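Local coordinates for protein haloacid dehalogenase-like hydrolase (Klebsiella pneumoniae subsp. pneumoniae, PDB 3PGV) that probably acts as a magnesium-dependent phosphatase of the Cof family within the haloacid dehalogenase-like hydrolases, at residues I66-I71 with M81-G86; N236-L241 with K258-E263; C248-A253 with D273-Y278. All coordinates share one frame; numbering follows the deposited sequence.

Interaction 1. Residues I66-I71 with M81-G86; sequences IDVGQI and MITSNG
Val68 turns CG1 anti to its carbonyl carbon (chi1 -65°), which leaves CG2 between the backbone N and the carbonyl carbon. Thr83 holds OG1 between its N and carbonyl carbon (chi1 61°), and its CG2 stands anti to the carbonyl carbon. These rotations bring the two CG2 methyl groups into contact across a beta-alpha-beta unit of the Rossmann-like core. The unit runs from strand 56-60 through helix 69-75 to strand 80-83. Val68 is the N-cap residue of the helix, and its side chain leans toward the strand. Its CG2 lies 3.9 Å from CG2 of Thr83 and 4.1 Å from CG of Met81, a selenomethionine. One valine branch therefore serves both strand residues, and the contact is purely apolar. Met81 slides past Val68 in the opposite direction. Its chain is bent at both chi2 and chi3, and its side chain also packs on Phe59 of the neighbouring parallel strand. The three touching residues are all buried. The side chain of Val68 is about 6 Å from that of Asp29, a calcium ligand, but about 11 Å from the ion. Beyond the strand, Gly86 N bonds back to Thr83 O at 3.0 Å.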
# COMPACT_ATOMS: atom_id res chain seq x y z
N ILE A 66 -8.09 -7.57 -5.39
CA ILE A 66 -9.35 -8.25 -5.07
C ILE A 66 -9.89 -7.75 -3.73
O ILE A 66 -11.11 -7.62 -3.56
CB ILE A 66 -9.16 -9.79 -5.09
CG1 ILE A 66 -8.78 -10.28 -6.50
CG2 ILE A 66 -10.44 -10.52 -4.57
CD1 ILE A 66 -8.28 -11.73 -6.56
N ASP A 67 -8.98 -7.41 -2.79
CA ASP A 67 -9.30 -6.97 -1.44
C ASP A 67 -9.73 -5.47 -1.37
O ASP A 67 -10.09 -4.99 -0.30
CB ASP A 67 -8.11 -7.24 -0.51
CG ASP A 67 -8.46 -7.83 0.84
OD1 ASP A 67 -9.64 -7.75 1.24
OD2 ASP A 67 -7.54 -8.33 1.52
N VAL A 68 -9.69 -4.74 -2.50
CA VAL A 68 -10.15 -3.34 -2.53
C VAL A 68 -11.42 -3.18 -3.37
O VAL A 68 -11.83 -2.06 -3.67
CB VAL A 68 -9.04 -2.32 -2.94
CG1 VAL A 68 -7.93 -2.28 -1.92
CG2 VAL A 68 -8.50 -2.62 -4.33
N GLY A 69 -12.02 -4.31 -3.74
CA GLY A 69 -13.23 -4.35 -4.57
C GLY A 69 -14.38 -3.53 -4.03
O GLY A 69 -14.95 -2.72 -4.77
N GLN A 70 -14.72 -3.71 -2.75
CA GLN A 70 -15.83 -2.98 -2.15
C GLN A 70 -15.51 -1.48 -2.03
O GLN A 70 -16.40 -0.65 -2.22
CB GLN A 70 -16.23 -3.58 -0.79
CG GLN A 70 -17.63 -3.17 -0.35
CD GLN A 70 -17.97 -3.60 1.07
OE1 GLN A 70 -17.14 -4.15 1.81
NE2 GLN A 70 -19.19 -3.30 1.49
N ILE A 71 -14.23 -1.13 -1.76
CA ILE A 71 -13.81 0.27 -1.69
C ILE A 71 -13.96 0.95 -3.04
O ILE A 71 -14.59 2.01 -3.12
CB ILE A 71 -12.38 0.41 -1.10
CG1 ILE A 71 -12.38 0.01 0.41
CG2 ILE A 71 -11.85 1.84 -1.30
CD1 ILE A 71 -11.09 -0.21 0.96
N MSE A 81 -5.77 2.70 -9.47
CA MSE A 81 -5.65 1.97 -8.21
C MSE A 81 -4.28 1.31 -8.10
O MSE A 81 -3.93 0.46 -8.93
CB MSE A 81 -6.77 0.90 -8.13
CG MSE A 81 -6.84 0.19 -6.78
SE MSE A 81 -7.38 1.36 -5.29
CE MSE A 81 -9.00 2.12 -6.05
N ILE A 82 -3.47 1.75 -7.11
CA ILE A 82 -2.17 1.15 -6.82
C ILE A 82 -2.37 0.12 -5.72
O ILE A 82 -2.84 0.48 -4.64
CB ILE A 82 -1.15 2.25 -6.37
CG1 ILE A 82 -0.85 3.24 -7.51
CG2 ILE A 82 0.13 1.62 -5.82
CD1 ILE A 82 -0.05 4.45 -7.06
N THR A 83 -2.07 -1.16 -6.00
CA THR A 83 -2.20 -2.22 -4.99
C THR A 83 -0.87 -2.95 -4.77
O THR A 83 0.10 -2.67 -5.47
CB THR A 83 -3.35 -3.17 -5.33
OG1 THR A 83 -3.08 -3.81 -6.58
CG2 THR A 83 -4.71 -2.48 -5.35
N SER A 84 -0.82 -3.85 -3.76
CA SER A 84 0.41 -4.58 -3.38
C SER A 84 1.63 -3.64 -3.27
O SER A 84 2.74 -3.99 -3.70
CB SER A 84 0.68 -5.74 -4.34
OG SER A 84 -0.28 -6.77 -4.20
N ASN A 85 1.41 -2.43 -2.69
CA ASN A 85 2.44 -1.41 -2.45
C ASN A 85 3.17 -0.98 -3.71
O ASN A 85 4.36 -0.74 -3.67
CB ASN A 85 3.43 -1.88 -1.38
CG ASN A 85 2.80 -2.05 -0.04
OD1 ASN A 85 2.21 -1.13 0.51
ND2 ASN A 85 3.00 -3.20 0.55
N GLY A 86 2.44 -0.87 -4.82
CA GLY A 86 3.01 -0.41 -6.08
C GLY A 86 3.40 -1.50 -7.05
O GLY A 86 3.85 -1.21 -8.15

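Interaction 2. Residues N236-L241 with K258-E263; sequences NDAEML and KDLHPE
Ala238 and the His261 ring form the closer part of this contact. Ala238 CB sits 3.9 Å from His261 NE2 and a little farther from CD2, so the methyl group meets the ring at its NE2-CD2 bond. Ala238 is buried in the first turn of helix 238-243. His261 is the first residue to leave the helix 255-260 conformation. The contact thus joins the start of one helix to the end of the next, beside the parallel part of the Rossmann-like sheet of the HAD core. The outer part is looser. Leu260 is exposed, with CG anti to its backbone N (chi1 -173°), and its CD2 stays 4.2 Å from Ala238 CB. Leu260 also packs on Met235. The other ring nitrogen of His261 is engaged by exposed Glu263: ND1 donates to OE2 at 2.9 Å. OE2 accepts through its syn lone pair and lies close to the plane of the ring, which should help fix the rotation of the imidazole. Ala238 O, 3.8 Å from His261 NE2, is already bonded to Ser242 OG. Across the contact itself the residues meet by packing alone, while the nearby Glu263 carboxylate would probably stabilise a protonated His261.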
# COMPACT_ATOMS: atom_id res chain seq x y z
N ASN A 236 5.21 1.94 4.46
CA ASN A 236 4.97 1.66 3.04
C ASN A 236 4.43 2.91 2.28
O ASN A 236 4.26 2.86 1.05
CB ASN A 236 4.06 0.45 2.85
CG ASN A 236 2.73 0.53 3.59
OD1 ASN A 236 2.61 1.15 4.65
ND2 ASN A 236 1.74 -0.16 3.09
N ASP A 237 4.30 4.06 3.00
CA ASP A 237 3.91 5.35 2.39
C ASP A 237 5.10 6.33 2.34
O ASP A 237 4.98 7.40 1.75
CB ASP A 237 2.74 5.99 3.17
CG ASP A 237 1.50 5.14 3.22
OD1 ASP A 237 1.07 4.67 2.16
OD2 ASP A 237 0.92 4.99 4.32
N ALA A 238 6.22 5.99 3.01
CA ALA A 238 7.39 6.87 3.16
C ALA A 238 7.91 7.41 1.81
O ALA A 238 8.06 8.64 1.67
CB ALA A 238 8.50 6.16 3.92
N GLU A 239 8.13 6.52 0.80
CA GLU A 239 8.60 6.96 -0.53
C GLU A 239 7.56 7.87 -1.21
O GLU A 239 7.91 8.93 -1.71
CB GLU A 239 8.95 5.76 -1.45
CG GLU A 239 10.00 4.81 -0.88
CD GLU A 239 9.48 3.75 0.08
OE1 GLU A 239 8.24 3.70 0.32
OE2 GLU A 239 10.29 2.94 0.58
N MSE A 240 6.28 7.48 -1.15
CA MSE A 240 5.19 8.26 -1.74
C MSE A 240 5.11 9.66 -1.15
O MSE A 240 4.98 10.63 -1.90
CB MSE A 240 3.84 7.53 -1.57
CG MSE A 240 2.68 8.26 -2.25
SE MSE A 240 1.01 7.32 -2.13
CE MSE A 240 0.74 7.36 -0.24
N LEU A 241 5.20 9.77 0.19
CA LEU A 241 5.08 11.05 0.87
C LEU A 241 6.26 11.97 0.63
O LEU A 241 6.08 13.18 0.57
CB LEU A 241 4.84 10.85 2.39
CG LEU A 241 3.57 10.08 2.78
CD1 LEU A 241 3.43 10.00 4.29
CD2 LEU A 241 2.33 10.72 2.18
N LYS A 258 7.03 9.35 11.18
CA LYS A 258 7.20 10.75 11.61
C LYS A 258 8.68 11.07 11.86
O LYS A 258 9.15 12.13 11.44
CB LYS A 258 6.37 11.03 12.88
CG LYS A 258 4.86 10.98 12.64
CD LYS A 258 4.09 11.07 13.94
CE LYS A 258 2.60 11.01 13.73
NZ LYS A 258 1.86 11.11 15.02
N ASP A 259 9.42 10.13 12.49
CA ASP A 259 10.84 10.28 12.80
C ASP A 259 11.71 10.28 11.53
O ASP A 259 12.69 11.03 11.46
CB ASP A 259 11.31 9.18 13.76
CG ASP A 259 10.69 9.24 15.15
OD1 ASP A 259 10.07 10.28 15.48
OD2 ASP A 259 10.87 8.26 15.92
N LEU A 260 11.37 9.42 10.55
CA LEU A 260 12.12 9.33 9.29
C LEU A 260 11.93 10.59 8.45
O LEU A 260 12.87 11.03 7.78
CB LEU A 260 11.69 8.09 8.49
CG LEU A 260 12.51 7.79 7.22
CD1 LEU A 260 13.93 7.35 7.57
CD2 LEU A 260 11.82 6.75 6.35
N HIS A 261 10.74 11.19 8.49
CA HIS A 261 10.45 12.38 7.70
C HIS A 261 9.89 13.51 8.55
O HIS A 261 8.71 13.88 8.42
CB HIS A 261 9.50 12.04 6.54
CG HIS A 261 10.10 11.09 5.55
ND1 HIS A 261 11.04 11.51 4.62
CD2 HIS A 261 9.88 9.77 5.37
CE1 HIS A 261 11.36 10.44 3.92
NE2 HIS A 261 10.69 9.37 4.32
N PRO A 262 10.74 14.15 9.40
CA PRO A 262 10.24 15.25 10.25
C PRO A 262 9.91 16.53 9.45
O PRO A 262 9.20 17.41 9.96
CB PRO A 262 11.39 15.48 11.23
CG PRO A 262 12.60 15.03 10.51
CD PRO A 262 12.17 13.88 9.65
N GLU A 263 10.40 16.62 8.21
CA GLU A 263 10.15 17.77 7.33
C GLU A 263 8.71 17.79 6.78
O GLU A 263 8.29 18.80 6.20
CB GLU A 263 11.18 17.82 6.18
CG GLU A 263 10.97 16.75 5.10
CD GLU A 263 11.39 15.34 5.45
OE1 GLU A 263 12.05 15.15 6.49
OE2 GLU A 263 11.13 14.43 4.63

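Interaction 3. Residues C248-A253 with D273-Y278; sequences CIMANA and DAVPRY
The selenium of Met250, a selenomethionine, presses on the CG2 branch of Val275 at 3.5 Å. The two side chains cross at about a right angle. Met250 CB does not point straight at the helix; the bends at chi2 (-57°) and chi3 (-63°) swing the end of the chain toward it. Its methyl CE then settles between two bumps of the helix, 3.8 Å from Val275 CG2 and 4.1 Å from Ala274 CB. Met250 opens a type I turn just after strand 246-249, in the Rossmann-like sheet of the HAD core, and helix 274-283 packs on that sheet. The side chain of Met250 is about 4 Å from that of Asp233, a calcium ligand, so this packing borders the metal site. Farther along, Cys248 makes a sulfur-aromatic contact with Tyr278. Its SG stands 4.3 Å from the ring centroid, 30° off the normal, displaced toward CZ and OH. The hydroxyl of Tyr278 is hydrogen-bonded to Glu265 OE1. Phe231 of strand 228-232 touches both Cys248 and Val275. At the turn itself, Ala253 N bonds to Met250 O at 3.0 Å.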
# COMPACT_ATOMS: atom_id res chain seq x y z
N CYS A 248 1.66 14.60 3.24
CA CYS A 248 1.04 14.79 4.56
C CYS A 248 1.04 13.50 5.34
O CYS A 248 0.57 12.47 4.84
CB CYS A 248 -0.38 15.34 4.42
SG CYS A 248 -0.46 17.00 3.73
N ILE A 249 1.51 13.55 6.59
CA ILE A 249 1.52 12.40 7.51
C ILE A 249 0.30 12.50 8.45
O ILE A 249 0.04 13.56 9.01
CB ILE A 249 2.87 12.33 8.30
CG1 ILE A 249 4.07 12.12 7.34
CG2 ILE A 249 2.82 11.25 9.40
CD1 ILE A 249 5.46 12.16 8.05
N MSE A 250 -0.45 11.39 8.60
CA MSE A 250 -1.62 11.34 9.49
C MSE A 250 -1.17 11.47 10.94
O MSE A 250 -0.11 10.96 11.30
CB MSE A 250 -2.37 10.00 9.31
CG MSE A 250 -2.78 9.72 7.87
SE MSE A 250 -3.86 11.12 7.13
CE MSE A 250 -5.39 10.99 8.29
N ALA A 251 -2.02 12.08 11.80
CA ALA A 251 -1.71 12.16 13.24
C ALA A 251 -1.63 10.75 13.83
O ALA A 251 -0.81 10.49 14.73
CB ALA A 251 -2.78 12.97 13.97
N ASN A 252 -2.43 9.81 13.28
CA ASN A 252 -2.48 8.43 13.76
C ASN A 252 -1.36 7.57 13.16
O ASN A 252 -1.33 6.36 13.38
CB ASN A 252 -3.83 7.83 13.45
CG ASN A 252 -4.23 7.96 12.00
OD1 ASN A 252 -4.66 9.02 11.55
ND2 ASN A 252 -4.09 6.88 11.24
N ALA A 253 -0.44 8.19 12.39
CA ALA A 253 0.64 7.47 11.72
C ALA A 253 1.61 6.85 12.70
O ALA A 253 1.75 7.33 13.83
CB ALA A 253 1.38 8.39 10.79
N ASP A 273 -11.72 12.39 9.91
CA ASP A 273 -11.87 12.51 8.45
C ASP A 273 -10.93 13.63 7.98
O ASP A 273 -11.34 14.51 7.21
CB ASP A 273 -13.34 12.83 8.06
CG ASP A 273 -14.06 11.74 7.26
OD1 ASP A 273 -13.39 10.75 6.88
OD2 ASP A 273 -15.26 11.91 6.97
N ALA A 274 -9.70 13.65 8.53
CA ALA A 274 -8.72 14.71 8.30
C ALA A 274 -8.35 14.91 6.84
O ALA A 274 -8.15 16.05 6.41
CB ALA A 274 -7.48 14.47 9.13
N VAL A 275 -8.23 13.82 6.06
CA VAL A 275 -7.84 13.93 4.63
C VAL A 275 -8.88 14.73 3.81
O VAL A 275 -8.53 15.78 3.28
CB VAL A 275 -7.48 12.56 3.98
CG1 VAL A 275 -7.18 12.72 2.48
CG2 VAL A 275 -6.30 11.90 4.70
N PRO A 276 -10.18 14.30 3.76
CA PRO A 276 -11.16 15.06 2.95
C PRO A 276 -11.37 16.50 3.45
O PRO A 276 -11.60 17.39 2.64
CB PRO A 276 -12.43 14.22 3.04
CG PRO A 276 -12.24 13.34 4.21
CD PRO A 276 -10.79 13.07 4.31
N ARG A 277 -11.26 16.72 4.78
CA ARG A 277 -11.39 18.07 5.36
C ARG A 277 -10.23 18.95 4.94
O ARG A 277 -10.43 20.12 4.61
CB ARG A 277 -11.49 18.00 6.90
CG ARG A 277 -12.78 17.36 7.36
CD ARG A 277 -12.93 17.32 8.88
NE ARG A 277 -14.06 16.46 9.25
CZ ARG A 277 -15.33 16.86 9.27
NH1 ARG A 277 -15.64 18.12 8.99
NH2 ARG A 277 -16.30 16.01 9.57
N TYR A 278 -9.02 18.38 4.89
CA TYR A 278 -7.81 19.08 4.44
C TYR A 278 -7.97 19.46 2.97
O TYR A 278 -7.64 20.58 2.59
CB TYR A 278 -6.58 18.19 4.64
CG TYR A 278 -5.26 18.88 4.36
CD1 TYR A 278 -4.74 18.95 3.07
CD2 TYR A 278 -4.49 19.39 5.40
CE1 TYR A 278 -3.52 19.56 2.81
CE2 TYR A 278 -3.25 19.99 5.16
CZ TYR A 278 -2.76 20.07 3.86
OH TYR A 278 -1.54 20.65 3.62

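In the fold
From the N terminus, interaction 1 comes first. It closes the crossover that runs through helix 69-75 into strand 80-83, and is complete before the others open. Interactions 2 and 3 cross: their segments alternate along the chain as 236-241, 248-253, 258-263 and 273-278. Interaction 2 joins the helices that precede and follow strand 246-249 in the chain, and interaction 3 returns the C-terminal helix 274-283 to that strand. A probable hydrogen bond from Lys258 NZ to Ala251 O (2.8 Å) joins these two contacts. Interaction 1 meets interaction 2 through Asn85 OD1 and Asn236 ND2, also 2.8 Å apart. Interactions 1 and 3 do not touch, but both reach the same large sheet.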